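Local coordinates for protein DegQ (Legionella fallonii, PDB 3PV2) that probably acts as an HtrA-family chaperone protease of the trypsin fold with PDZ domains, assembling into large self-compartmentizing 12-mers, at residues I91-H96 with D126-K131; S171-I176 with T196-N201; Q282-S287 with T312-A317. One frame throughout, in Å; residues are numbered along the deposited sequence. Where two conformers were deposited one is given.

Interaction 1: residues I91-H96 with D126-K131; sequences IITNDH and DLAVLK
Ile91 and Leu130 face each other as an antiparallel hydrogen-bonded pair, at the tightly packed end of a contact that finishes in a more open polar corner. Ile91 N reaches Leu130 O at 2.9 Å, and Leu130 N returns the bond to Ile91 O. Thr93 and Ala128 repeat the pairing, with Thr93 N bonding to Ala128 O at 3.0 Å. Ile91, Thr93, Ala128 and Leu130 share one sheet face, where the Thr93 methyl CG2 sits 4.1 Å from Leu130 CD1. On the other face Ile92 CD1 rests 3.9 Å from Val129 CG2, while its second branch, CG2, meets Leu127 CD2.

Beyond the paired strands the packing gives way to carboxylate chemistry around Asp126 and His96, both partly exposed to solvent. The Asp126 side chain, CG anti to the backbone N (chi1 -163°), spreads its two oxygens over the start of the helix. OD1 is met almost head-on by His96 N at 2.7 Å. OD2 offers its syn lone pair to His96 ND1, also at 2.7 Å, and lies in the plane of the imidazole ring, although ring and carboxylate are turned 34° apart. Two bonds thus fix the carboxylate relative to both the backbone and the ring of one histidine. His96 also touches Ser205, an arrangement consistent with the catalytic triad of trypsin-fold proteases.

Asp126 and Leu127 form a G1 beta bulge against strand 113-122, just where strand 127-131 begins. Within the first six-stranded barrel, 90-93 runs between 74-85 and 127-131; helix 239-252 packs on Ile92, Leu127 and Val129, and strand 216-221 of the second barrel meets Ile92, His96 and Asp126.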
loop_
_atom_site.group_PDB
_atom_site.type_symbol
_atom_site.label_atom_id
_atom_site.label_comp_id
_atom_site.label_asym_id
_atom_site.label_seq_id
_atom_site.Cartn_x
_atom_site.Cartn_y
_atom_site.Cartn_z
ATOM N N ILE B 91 10.567 52.962 7.966
ATOM C CA ILE B 91 9.537 52.136 7.425
ATOM C C ILE B 91 9.277 50.998 8.370
ATOM O O ILE B 91 10.222 50.352 8.848
ATOM C CB ILE B 91 10.046 51.496 6.151
ATOM C CG1 ILE B 91 10.155 52.526 5.042
ATOM C CG2 ILE B 91 9.122 50.353 5.746
ATOM C CD1 ILE B 91 10.707 51.957 3.669
ATOM N N ILE B 92 8.013 50.726 8.653
ATOM C CA ILE B 92 7.680 49.604 9.526
ATOM C C ILE B 92 7.222 48.444 8.672
ATOM O O ILE B 92 6.463 48.613 7.723
ATOM C CB ILE B 92 6.523 49.951 10.519
ATOM C CG1 ILE B 92 6.951 51.020 11.501
ATOM C CG2 ILE B 92 6.161 48.784 11.359
ATOM C CD1 ILE B 92 8.170 50.741 12.259
ATOM N N THR B 93 7.599 47.250 9.056
ATOM C CA THR B 93 7.029 46.092 8.425
ATOM C C THR B 93 6.942 44.984 9.431
ATOM O O THR B 93 7.191 45.218 10.615
ATOM C CB THR B 93 7.822 45.699 7.188
ATOM O OG1 THR B 93 7.069 44.685 6.482
ATOM C CG2 THR B 93 9.278 45.203 7.559
ATOM N N ASN B 94 6.554 43.770 9.036
ATOM C CA ASN B 94 6.594 42.677 10.013
ATOM C C ASN B 94 7.959 42.069 10.149
ATOM O O ASN B 94 8.692 41.970 9.174
ATOM C CB ASN B 94 5.725 41.568 9.563
ATOM C CG ASN B 94 4.256 41.951 9.524
ATOM O OD1 ASN B 94 3.698 42.490 10.510
ATOM N ND2 ASN B 94 3.598 41.604 8.437
ATOM N N ASP B 95 8.295 41.554 11.326
ATOM C CA ASP B 95 9.550 40.783 11.445
ATOM C C ASP B 95 9.572 39.546 10.543
ATOM O O ASP B 95 10.596 39.243 9.930
ATOM C CB ASP B 95 9.849 40.402 12.920
ATOM C CG ASP B 95 11.315 40.032 13.154
ATOM O OD1 ASP B 95 11.550 38.916 13.640
ATOM O OD2 ASP B 95 12.242 40.848 12.865
ATOM N N HIS B 96 8.460 38.809 10.475
ATOM C CA HIS B 96 8.425 37.600 9.637
ATOM C C HIS B 96 8.678 37.902 8.163
ATOM O O HIS B 96 9.212 37.061 7.470
ATOM C CB HIS B 96 7.164 36.775 9.836
ATOM C CG HIS B 96 5.961 37.290 9.107
ATOM N ND1 HIS B 96 4.939 37.940 9.749
ATOM C CD2 HIS B 96 5.584 37.193 7.806
ATOM C CE1 HIS B 96 3.998 38.254 8.871
ATOM N NE2 HIS B 96 4.376 37.825 7.680
ATOM N N ASP B 126 6.268 40.833 16.286
ATOM C CA ASP B 126 6.347 40.728 14.835
ATOM C C ASP B 126 6.423 42.071 14.144
ATOM O O ASP B 126 5.710 42.284 13.153
ATOM C CB ASP B 126 5.157 39.906 14.263
ATOM C CG ASP B 126 5.423 39.427 12.828
ATOM O OD1 ASP B 126 6.605 39.428 12.398
ATOM O OD2 ASP B 126 4.475 39.093 12.121
ATOM N N LEU B 127 7.328 42.945 14.619
ATOM C CA LEU B 127 7.632 44.209 13.984
ATOM C C LEU B 127 9.094 44.331 13.615
ATOM O O LEU B 127 9.959 43.708 14.227
ATOM C CB LEU B 127 7.287 45.376 14.906
ATOM C CG LEU B 127 5.790 45.431 15.205
ATOM C CD1 LEU B 127 5.620 46.420 16.399
ATOM C CD2 LEU B 127 5.030 45.840 13.904
ATOM N N ALA B 128 9.370 45.133 12.586
ATOM C CA ALA B 128 10.741 45.427 12.191
ATOM C C ALA B 128 10.761 46.817 11.643
ATOM O O ALA B 128 9.787 47.269 11.090
ATOM C CB ALA B 128 11.216 44.472 11.179
ATOM N N VAL B 129 11.874 47.498 11.856
ATOM C CA VAL B 129 12.097 48.841 11.398
ATOM C C VAL B 129 13.216 48.786 10.365
ATOM O O VAL B 129 14.266 48.114 10.574
ATOM C CB VAL B 129 12.526 49.716 12.554
ATOM C CG1 VAL B 129 12.666 51.154 12.137
ATOM C CG2 VAL B 129 11.581 49.541 13.767
ATOM N N LEU B 130 12.961 49.483 9.260
ATOM C CA LEU B 130 13.857 49.564 8.127
ATOM C C LEU B 130 14.107 51.046 7.866
ATOM O O LEU B 130 13.230 51.912 8.137
ATOM C CB LEU B 130 13.205 48.998 6.850
ATOM C CG LEU B 130 12.672 47.550 6.825
ATOM C CD1 LEU B 130 12.096 47.223 5.428
ATOM C CD2 LEU B 130 13.714 46.556 7.231
ATOM N N LYS B 131 15.246 51.322 7.252
ATOM C CA LYS B 131 15.566 52.654 6.849
ATOM C C LYS B 131 16.034 52.694 5.387
ATOM O O LYS B 131 16.773 51.826 4.927
ATOM C CB LYS B 131 16.628 53.200 7.784
ATOM C CG LYS B 131 17.352 54.377 7.240
ATOM C CD LYS B 131 17.348 55.577 8.173
ATOM C CE LYS B 131 18.023 56.791 7.440
ATOM N NZ LYS B 131 18.344 57.888 8.370
#

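Interaction 2: residues S171-I176 with T196-N201; sequences SATFGI and TDAAIN
Thr173 turns its hydroxyl toward Ala199, and OG1 donates to Ala199 O at 2.7 Å within the carbonyl plane. Its CB and CG2 lie beside the same oxygen, so the whole end of the side chain is gathered round one carbonyl. At the other end of the contact the direction reverses, and Asp197 reaches back to the strand. With CG held between its own backbone N and carbonyl carbon (chi1 63°), Asp197 brings OD1 to 2.8 Å from Ile176 N, which meets it nearly along the C-O axis. The same oxygen passes 3.3 Å from Gly175 CA, an approach made possible by the lack of a side chain there, and it lies alongside Ile176 CG1.

Strand 171-179 belongs to the second barrel of the trypsin fold, and its partner is the loop that leaves strand 194-196, running through Asn201 toward Asn204. An ST turn shapes the start of this loop: Thr196 OG1 accepts from Ala198 N at 3.0 Å. That hydroxyl also donates to Ile176 O, coming from above the carbonyl plane (52° out of it), and Asp197 N adds a weak bond to the same oxygen. Between these polar ends Ala198 points its methyl at the backbone, CB lying 3.7 Å from Gly175 N. A water accepts from Ala199 N at 3.0 Å.

Asp197 OD2, the oxygen not used by Ile176, accepts from Phe174 N of a neighbouring subunit. Phe174 itself, directed away from the loop, stacks edge-to-face with Phe153 of a second neighbouring subunit, and its own N bonds there to Asp197 OD2.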
loop_
_atom_site.group_PDB
_atom_site.type_symbol
_atom_site.label_atom_id
_atom_site.label_comp_id
_atom_site.label_asym_id
_atom_site.label_seq_id
_atom_site.Cartn_x
_atom_site.Cartn_y
_atom_site.Cartn_z
ATOM N N SER B 171 -3.144 47.407 -3.111
ATOM C CA SER B 171 -4.235 46.477 -2.873
ATOM C C SER B 171 -4.911 46.940 -1.615
ATOM O O SER B 171 -4.249 47.096 -0.615
ATOM C CB SER B 171 -3.630 45.089 -2.698
ATOM O OG SER B 171 -4.594 44.059 -2.642
ATOM N N ALA B 172 -6.219 47.137 -1.646
ATOM C CA ALA B 172 -6.991 47.581 -0.468
ATOM C C ALA B 172 -8.218 46.683 -0.195
ATOM O O ALA B 172 -8.860 46.299 -1.099
ATOM C CB ALA B 172 -7.435 49.035 -0.657
ATOM N N THR B 173 -8.538 46.402 1.065
ATOM C CA THR B 173 -9.713 45.667 1.456
ATOM C C THR B 173 -10.416 46.430 2.583
ATOM O O THR B 173 -9.788 47.195 3.307
ATOM C CB THR B 173 -9.333 44.242 1.913
ATOM O OG1 THR B 173 -8.396 44.340 3.004
ATOM C CG2 THR B 173 -8.671 43.466 0.748
ATOM N N PHE B 174 -11.711 46.216 2.665
ATOM C CA PHE B 174 -12.639 46.952 3.483
ATOM C C PHE B 174 -13.326 46.022 4.495
ATOM O O PHE B 174 -13.691 44.849 4.196
ATOM C CB PHE B 174 -13.705 47.599 2.612
ATOM C CG PHE B 174 -14.694 48.460 3.384
ATOM C CD1 PHE B 174 -14.364 49.774 3.759
ATOM C CD2 PHE B 174 -15.931 47.997 3.680
ATOM C CE1 PHE B 174 -15.276 50.558 4.499
ATOM C CE2 PHE B 174 -16.895 48.790 4.372
ATOM C CZ PHE B 174 -16.516 50.078 4.794
ATOM N N GLY B 175 -13.462 46.532 5.720
ATOM C CA GLY B 175 -14.323 45.877 6.691
ATOM C C GLY B 175 -14.440 46.722 7.947
ATOM O O GLY B 175 -14.285 47.970 7.899
ATOM N N ILE B 176 -14.792 46.038 9.035
ATOM C CA ILE B 176 -14.852 46.640 10.375
ATOM C C ILE B 176 -13.870 46.037 11.362
ATOM O O ILE B 176 -13.326 44.955 11.117
ATOM C CB ILE B 176 -16.270 46.509 10.958
ATOM C CG1 ILE B 176 -16.704 45.084 11.149
ATOM C CG2 ILE B 176 -17.321 47.316 10.129
ATOM C CD1 ILE B 176 -17.869 45.031 12.120
ATOM N N THR B 196 -10.108 42.122 12.369
ATOM C CA THR B 196 -10.950 42.772 11.348
ATOM C C THR B 196 -11.515 41.729 10.413
ATOM O O THR B 196 -10.960 40.636 10.296
ATOM C CB THR B 196 -10.063 43.731 10.514
ATOM O OG1 THR B 196 -10.856 44.459 9.572
ATOM C CG2 THR B 196 -9.128 42.952 9.700
ATOM N N ASP B 197 -12.624 42.023 9.735
ATOM C CA ASP B 197 -13.015 41.263 8.542
ATOM C C ASP B 197 -12.544 41.877 7.206
ATOM O O ASP B 197 -12.958 41.467 6.174
ATOM C CB ASP B 197 -14.513 40.927 8.527
ATOM C CG ASP B 197 -15.415 42.175 8.481
ATOM O OD1 ASP B 197 -14.841 43.258 8.710
ATOM O OD2 ASP B 197 -16.644 42.010 8.224
ATOM N N ALA B 198 -11.576 42.773 7.233
ATOM C CA ALA B 198 -10.946 43.258 6.035
ATOM C C ALA B 198 -9.870 42.237 5.740
ATOM O O ALA B 198 -8.925 42.065 6.524
ATOM C CB ALA B 198 -10.360 44.672 6.251
ATOM N N ALA B 199 -10.020 41.477 4.671
ATOM C CA ALA B 199 -9.075 40.381 4.441
ATOM C C ALA B 199 -7.666 40.916 4.361
ATOM O O ALA B 199 -7.449 41.987 3.843
ATOM C CB ALA B 199 -9.408 39.622 3.154
ATOM N N ILE B 200 -6.805 40.198 5.078
ATOM C CA ILE B 200 -5.421 40.484 5.320
ATOM C C ILE B 200 -4.773 39.214 4.793
ATOM O O ILE B 200 -5.205 38.113 5.157
ATOM C CB ILE B 200 -5.152 40.629 6.858
ATOM C CG1 ILE B 200 -5.807 41.898 7.440
ATOM C CG2 ILE B 200 -3.633 40.585 7.198
ATOM C CD1 ILE B 200 -5.098 43.100 7.048
ATOM N N ASN B 201 -3.769 39.352 3.935
ATOM C CA ASN B 201 -3.152 38.216 3.254
ATOM C C ASN B 201 -1.639 38.449 3.113
ATOM O O ASN B 201 -1.170 39.559 3.390
ATOM C CB ASN B 201 -3.811 38.043 1.882
ATOM C CG ASN B 201 -3.829 39.324 1.091
ATOM O OD1 ASN B 201 -2.808 40.028 0.991
ATOM N ND2 ASN B 201 -4.991 39.653 0.532
HETATM O O HOH W 1 -14.617 42.657 4.545
HETATM O O HOH W 2 -12.326 42.069 2.769
#

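Interaction 3: residues Q282-S287 with T312-A317; sequences QGALVS and TKITQA
Shape fit and a bridging water, rather than strand pairing, join Gly283 and Ala284 to Ile314, Thr315 and Ala317 in the first PDZ domain. Here the entry to strand 284-289 passes the turn that connects the short strand 312-313 to helix 318-325. Ala284 directs its CB into the turn, 3.8 Å from Ala317 CA and 4.0 Å from the Ile314 methyl CG2; Val320 of the helix packs on both Ala284 and Ile314. Gly283 gives a CA-H...O contact to Ile314 O at 3.4 Å, fairly straight at 156°.

Farther out, the exposed Gln282 lies alongside Thr315, both side chains pointing the same way. Its CG is anti to the carbonyl carbon (chi1 -61°) and the chain then runs extended, which sets the amide against the threonine: NE2 is 3.7 Å from Thr315 CB, and OE1 is just as far from Thr315 CG2.

A water donates to Gly283 O at 2.7 Å and accepts a weak bond from Ala317 N. With no direct hydrogen bond between the segments, apolar contact, one CA-H...O contact and this bridging water are what join them.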
loop_
_atom_site.group_PDB
_atom_site.type_symbol
_atom_site.label_atom_id
_atom_site.label_comp_id
_atom_site.label_asym_id
_atom_site.label_seq_id
_atom_site.Cartn_x
_atom_site.Cartn_y
_atom_site.Cartn_z
ATOM N N GLN B 282 -12.741 50.608 36.195
ATOM C CA GLN B 282 -11.771 50.019 35.271
ATOM C C GLN B 282 -10.351 50.019 35.829
ATOM O O GLN B 282 -9.953 50.885 36.583
ATOM C CB GLN B 282 -11.775 50.795 33.954
ATOM C CG GLN B 282 -13.110 50.831 33.145
ATOM C CD GLN B 282 -12.964 51.638 31.845
ATOM O OE1 GLN B 282 -12.872 52.875 31.863
ATOM N NE2 GLN B 282 -12.923 50.927 30.712
ATOM N N GLY B 283 -9.600 49.039 35.382
ATOM C CA GLY B 283 -8.216 48.886 35.697
ATOM C C GLY B 283 -7.828 47.446 35.496
ATOM O O GLY B 283 -8.610 46.708 34.916
ATOM N N ALA B 284 -6.604 47.112 35.908
ATOM C CA ALA B 284 -6.036 45.771 35.812
ATOM C C ALA B 284 -5.979 45.143 37.208
ATOM O O ALA B 284 -5.394 45.731 38.100
ATOM C CB ALA B 284 -4.614 45.825 35.209
ATOM N N LEU B 285 -6.529 43.960 37.382
ATOM C CA LEU B 285 -6.551 43.324 38.685
ATOM C C LEU B 285 -5.282 42.555 38.861
ATOM O O LEU B 285 -4.924 41.754 38.023
ATOM C CB LEU B 285 -7.718 42.394 38.733
ATOM C CG LEU B 285 -7.877 41.400 39.873
ATOM C CD1 LEU B 285 -7.836 42.135 41.184
ATOM C CD2 LEU B 285 -9.193 40.622 39.760
ATOM N N VAL B 286 -4.573 42.801 39.948
ATOM C CA VAL B 286 -3.344 42.069 40.182
ATOM C C VAL B 286 -3.681 40.712 40.822
ATOM O O VAL B 286 -4.295 40.615 41.919
ATOM C CB VAL B 286 -2.442 42.827 41.095
ATOM C CG1 VAL B 286 -1.223 41.942 41.445
ATOM C CG2 VAL B 286 -1.954 44.080 40.458
ATOM N N SER B 287 -3.329 39.619 40.144
ATOM C CA SER B 287 -3.646 38.273 40.725
ATOM C C SER B 287 -2.523 37.595 41.455
ATOM O O SER B 287 -2.736 36.608 42.134
ATOM C CB SER B 287 -4.088 37.326 39.615
ATOM O OG SER B 287 -3.207 37.335 38.504
ATOM N N THR B 312 0.370 56.536 31.789
ATOM C CA THR B 312 -0.688 55.865 31.050
ATOM C C THR B 312 -1.804 55.443 31.986
ATOM O O THR B 312 -1.615 54.671 32.921
ATOM C CB THR B 312 -0.170 54.649 30.309
ATOM O OG1 THR B 312 0.951 55.029 29.522
ATOM C CG2 THR B 312 -1.203 54.080 29.408
ATOM N N LYS B 313 -2.958 56.007 31.720
ATOM C CA LYS B 313 -4.158 55.584 32.338
ATOM C C LYS B 313 -4.445 54.095 31.987
ATOM O O LYS B 313 -4.422 53.705 30.821
ATOM C CB LYS B 313 -5.270 56.494 31.884
ATOM C CG LYS B 313 -6.432 56.530 32.821
ATOM C CD LYS B 313 -6.117 57.231 34.177
ATOM C CE LYS B 313 -7.228 56.825 35.230
ATOM N NZ LYS B 313 -6.700 56.552 36.619
ATOM N N ILE B 314 -4.669 53.254 32.998
ATOM C CA ILE B 314 -4.923 51.840 32.705
ATOM C C ILE B 314 -6.382 51.460 32.925
ATOM O O ILE B 314 -6.907 51.547 34.020
ATOM C CB ILE B 314 -3.896 50.856 33.389
ATOM C CG1 ILE B 314 -2.680 50.648 32.448
ATOM C CG2 ILE B 314 -4.527 49.492 33.499
ATOM C CD1 ILE B 314 -1.580 51.273 32.784
ATOM N N THR B 315 -7.033 51.071 31.834
ATOM C CA THR B 315 -8.416 50.672 31.844
ATOM C C THR B 315 -8.593 49.205 31.466
ATOM O O THR B 315 -9.682 48.683 31.571
ATOM C CB THR B 315 -9.271 51.545 30.852
ATOM O OG1 THR B 315 -8.814 51.362 29.503
ATOM C CG2 THR B 315 -9.231 53.027 31.227
ATOM N N GLN B 316 -7.526 48.542 31.029
ATOM C CA GLN B 316 -7.625 47.150 30.575
ATOM C C GLN B 316 -6.379 46.407 30.954
ATOM O O GLN B 316 -5.289 46.967 30.834
ATOM C CB GLN B 316 -7.693 47.111 29.061
ATOM C CG GLN B 316 -8.853 47.864 28.436
ATOM C CD GLN B 316 -9.878 46.906 27.890
ATOM O OE1 GLN B 316 -10.301 47.026 26.741
ATOM N NE2 GLN B 316 -10.259 45.926 28.696
ATOM N N ALA B 317 -6.521 45.158 31.384
ATOM C CA ALA B 317 -5.371 44.381 31.796
ATOM C C ALA B 317 -4.287 44.278 30.690
ATOM O O ALA B 317 -3.111 44.236 30.985
ATOM C CB ALA B 317 -5.774 42.964 32.243
HETATM O O HOH W 3 -9.251 44.955 32.999
#

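Interactions 1 and 2 are buried contacts of the protease domain, one in each barrel, with centres 20 Å apart and nearest atoms about 7 Å apart. Interaction 3, in a PDZ domain 29 and 30 Å from them, centre to centre, is only partly buried. Regular strand pairing dominates interaction 1, which no other chain touches. In interaction 2 the side chains of a loop bond to strand backbone, and the same strand and loop serve subunit contacts. Interaction 3 has the least polar direct chemistry of the three, relying on apolar contact, a CA-H...O contact and a bridging water. In both interactions 1 and 3 a helix of the same domain packs against the contact.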